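Lipolytic protein G-D-S-L family (Chitinophaga pinensis, PDB 4Q7Q) is of unconfirmed function but probably hydrolyses ester bonds as a lipase or acylhydrolase of the GDSL family within the SGNH hydrolase clan. Local coordinates at residues D13-L18 and L237-K242. Residues are numbered along the deposited sequence; the frame is centred on the assembly and turned at random.
Sequences DSITYL and LHPSDK
Ser-14 OG meets the imidazole of His-238 at its edge, in the ring plane, and lies 2.7 Å from NE2 in a hydrogen bond that either group could donate. The hydroxyl reaches this edge because OG sits between the backbone N and the carbonyl carbon (chi1 52°). Around the bond the packing is close: Leu-18 CD1 stands over one ring face, 3.5 Å from His-238 CD2, and Leu-237 CG covers the opposite face, 4.0 Å from the plane. Ile-15 turns CG1 to Pro-239 CD at 3.8 Å, while its CG2 touches the same proline ring.

Ser-14, in the GDSI version of the GDSL signature, starts helix 14-17 two residues past the end of strand 6-12 of the parallel sheet, and His-238 lies shortly before helix 241-257, as in SGNH hydrolases. Because Asp-235 OD2 bonds to His-238 ND1, the three residues have the geometry of a Ser-His-Asp catalytic triad, probably the active site. Replacing His-238 by an alanine is likely to leave Ser-14 OG and Asp-235 OD2 without their shared partner and to open a gap beside Leu-18 CD1. Asp-13 caps the short helix 14-17, its OD1 accepting from Ile-15 N at 3.1 Å. The packing is looser at Leu-237, whose O stays 4.2 Å from Ile-15 CD1 and whose side chain lies about 4 Å from a tetraethylene glycol, probably from the crystallisation liquor.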
ATOM      1  N   ASP A  13      -2.760   5.203  -1.600  1.00 12.71           N
ATOM      2  CA  ASP A  13      -2.513   5.864  -0.325  1.00 12.82           C
ATOM      3  C   ASP A  13      -1.061   6.369  -0.298  1.00 13.18           C
ATOM      4  O   ASP A  13      -0.529   6.743  -1.341  1.00 14.55           O
ATOM      5  CB  ASP A  13      -2.817   4.919   0.842  1.00 14.97           C
ATOM      6  CG  ASP A  13      -2.167   3.546   0.673  1.00 16.20           C
ATOM      7  OD1 ASP A  13      -1.032   3.480   0.142  1.00 17.57           O
ATOM      8  OD2 ASP A  13      -2.795   2.527   1.056  1.00 17.44           O
ATOM      9  N   SER A  14      -0.409   6.359   0.862  1.00 14.03           N
ATOM     10  CA  SER A  14       0.953   6.881   0.954  1.00 13.98           C
ATOM     11  C   SER A  14       1.940   6.102   0.097  1.00 14.19           C
ATOM     12  O   SER A  14       2.885   6.669  -0.422  1.00 15.37           O
ATOM     13  CB  SER A  14       1.447   6.891   2.401  1.00 15.91           C
ATOM     14  OG  SER A  14       1.264   5.625   2.989  1.00 18.63           O
ATOM     15  N   ILE A  15       1.735   4.800  -0.043  1.00 13.92           N
ATOM     16  CA  ILE A  15       2.657   3.994  -0.832  1.00 14.46           C
ATOM     17  C   ILE A  15       2.738   4.500  -2.284  1.00 15.34           C
ATOM     18  O   ILE A  15       3.794   4.442  -2.913  1.00 16.80           O
ATOM     19  CB  ILE A  15       2.309   2.504  -0.713  1.00 14.66           C
ATOM     20  CG1 ILE A  15       2.542   2.062   0.736  1.00 15.84           C
ATOM     21  CG2 ILE A  15       3.120   1.655  -1.671  1.00 14.69           C
ATOM     22  CD1 ILE A  15       2.011   0.689   1.080  1.00 19.97           C
ATOM     23  N   THR A  16       1.631   5.059  -2.774  1.00 14.57           N
ATOM     24  CA  THR A  16       1.556   5.661  -4.104  1.00 14.06           C
ATOM     25  C   THR A  16       1.990   7.119  -4.062  1.00 14.96           C
ATOM     26  O   THR A  16       2.808   7.557  -4.866  1.00 15.32           O
ATOM     27  CB  THR A  16       0.126   5.543  -4.649  1.00 13.54           C
ATOM     28  OG1 THR A  16      -0.205   4.153  -4.742  1.00 14.76           O
ATOM     29  CG2 THR A  16      -0.009   6.204  -6.015  1.00 14.47           C
ATOM     30  N   TYR A  17       1.421   7.861  -3.120  1.00 14.19           N
ATOM     31  CA  TYR A  17       1.754   9.268  -2.908  1.00 14.68           C
ATOM     32  C   TYR A  17       3.264   9.543  -2.876  1.00 15.26           C
ATOM     33  O   TYR A  17       3.755  10.483  -3.517  1.00 16.80           O
ATOM     34  CB  TYR A  17       1.123   9.723  -1.593  1.00 15.42           C
ATOM     35  CG  TYR A  17       1.546  11.101  -1.119  1.00 15.70           C
ATOM     36  CD1 TYR A  17       0.870  12.242  -1.541  1.00 18.20           C
ATOM     37  CD2 TYR A  17       2.600  11.253  -0.218  1.00 17.07           C
ATOM     38  CE1 TYR A  17       1.245  13.501  -1.093  1.00 19.18           C
ATOM     39  CE2 TYR A  17       2.982  12.494   0.231  1.00 17.87           C
ATOM     40  CZ  TYR A  17       2.302  13.621  -0.207  1.00 19.65           C
ATOM     41  OH  TYR A  17       2.684  14.865   0.242  1.00 23.55           O
ATOM     42  N   LEU A  18       3.993   8.708  -2.139  1.00 14.72           N
ATOM     43  CA  LEU A  18       5.402   8.953  -1.861  1.00 15.59           C
ATOM     44  C   LEU A  18       6.300   8.869  -3.089  1.00 15.70           C
ATOM     45  O   LEU A  18       7.448   9.304  -3.033  1.00 17.14           O
ATOM     46  CB  LEU A  18       5.910   7.990  -0.783  1.00 15.26           C
ATOM     47  CG  LEU A  18       5.376   8.281   0.622  1.00 16.61           C
ATOM     48  CD1 LEU A  18       5.634   7.105   1.587  1.00 17.18           C
ATOM     49  CD2 LEU A  18       5.945   9.597   1.158  1.00 17.84           C
ATOM     50  N   LEU A 237       6.606  -0.151   6.926  1.00 15.08           N
ATOM     51  CA  LEU A 237       5.376  -0.082   6.139  1.00 15.00           C
ATOM     52  C   LEU A 237       5.609   0.366   4.695  1.00 15.12           C
ATOM     53  O   LEU A 237       5.144  -0.282   3.753  1.00 15.52           O
ATOM     54  CB  LEU A 237       4.391   0.864   6.827  1.00 16.28           C
ATOM     55  CG  LEU A 237       3.120   1.318   6.089  1.00 17.62           C
ATOM     56  CD1 LEU A 237       2.212   0.153   5.710  1.00 16.80           C
ATOM     57  CD2 LEU A 237       2.359   2.331   6.931  1.00 17.51           C
ATOM     58  N   HIS A 238       6.331   1.467   4.526  1.00 14.76           N
ATOM     59  CA  HIS A 238       6.493   2.056   3.204  1.00 14.27           C
ATOM     60  C   HIS A 238       7.697   1.476   2.498  1.00 15.18           C
ATOM     61  O   HIS A 238       8.781   1.432   3.063  1.00 16.51           O
ATOM     62  CB  HIS A 238       6.626   3.572   3.319  1.00 15.83           C
ATOM     63  CG  HIS A 238       5.432   4.220   3.941  1.00 15.37           C
ATOM     64  ND1 HIS A 238       5.418   4.669   5.245  1.00 16.34           N
ATOM     65  CD2 HIS A 238       4.198   4.460   3.444  1.00 15.96           C
ATOM     66  CE1 HIS A 238       4.226   5.171   5.518  1.00 17.74           C
ATOM     67  NE2 HIS A 238       3.467   5.059   4.442  1.00 17.32           N
ATOM     68  N   PRO A 239       7.504   1.021   1.256  1.00 14.60           N
ATOM     69  CA  PRO A 239       8.565   0.362   0.499  1.00 16.09           C
ATOM     70  C   PRO A 239       9.860   1.164   0.386  1.00 16.20           C
ATOM     71  O   PRO A 239       9.875   2.397   0.236  1.00 16.21           O
ATOM     72  CB  PRO A 239       7.938   0.184  -0.883  1.00 16.23           C
ATOM     73  CG  PRO A 239       6.495   0.038  -0.608  1.00 15.91           C
ATOM     74  CD  PRO A 239       6.204   0.940   0.563  1.00 14.66           C
ATOM     75  N   SER A 240      10.957   0.422   0.467  1.00 16.38           N
ATOM     76  CA  SER A 240      12.268   0.918   0.097  1.00 17.91           C
ATOM     77  C   SER A 240      12.408   0.906  -1.420  1.00 18.24           C
ATOM     78  O   SER A 240      11.476   0.543  -2.134  1.00 18.93           O
ATOM     79  CB  SER A 240      13.324  -0.003   0.690  1.00 19.10           C
ATOM     80  OG  SER A 240      13.189  -1.309   0.154  1.00 19.78           O
ATOM     81  N   ASP A 241      13.582   1.277  -1.913  1.00 19.16           N
ATOM     82  CA  ASP A 241      13.871   1.123  -3.333  1.00 21.11           C
ATOM     83  C   ASP A 241      13.656  -0.324  -3.772  1.00 21.77           C
ATOM     84  O   ASP A 241      13.054  -0.574  -4.817  1.00 22.81           O
ATOM     85  CB  ASP A 241      15.307   1.543  -3.644  1.00 21.83           C
ATOM     86  CG  ASP A 241      15.465   3.046  -3.771  1.00 27.36           C
ATOM     87  OD1 ASP A 241      14.499   3.716  -4.171  1.00 29.73           O
ATOM     88  OD2 ASP A 241      16.572   3.558  -3.490  1.00 32.97           O
ATOM     89  N   LYS A 242      14.139  -1.268  -2.962  1.00 20.91           N
ATOM     90  CA  LYS A 242      13.979  -2.692  -3.246  1.00 20.75           C
ATOM     91  C   LYS A 242      12.505  -3.103  -3.279  1.00 19.63           C
ATOM     92  O   LYS A 242      12.074  -3.799  -4.201  1.00 20.72           O
ATOM     93  CB  LYS A 242      14.734  -3.531  -2.215  1.00 23.25           C
ATOM     94  CG  LYS A 242      14.653  -5.022  -2.462  1.00 25.93           C
ATOM     95  CD  LYS A 242      15.393  -5.811  -1.396  1.00 29.25           C
ATOM     96  CE  LYS A 242      15.396  -7.294  -1.724  1.00 32.24           C
TER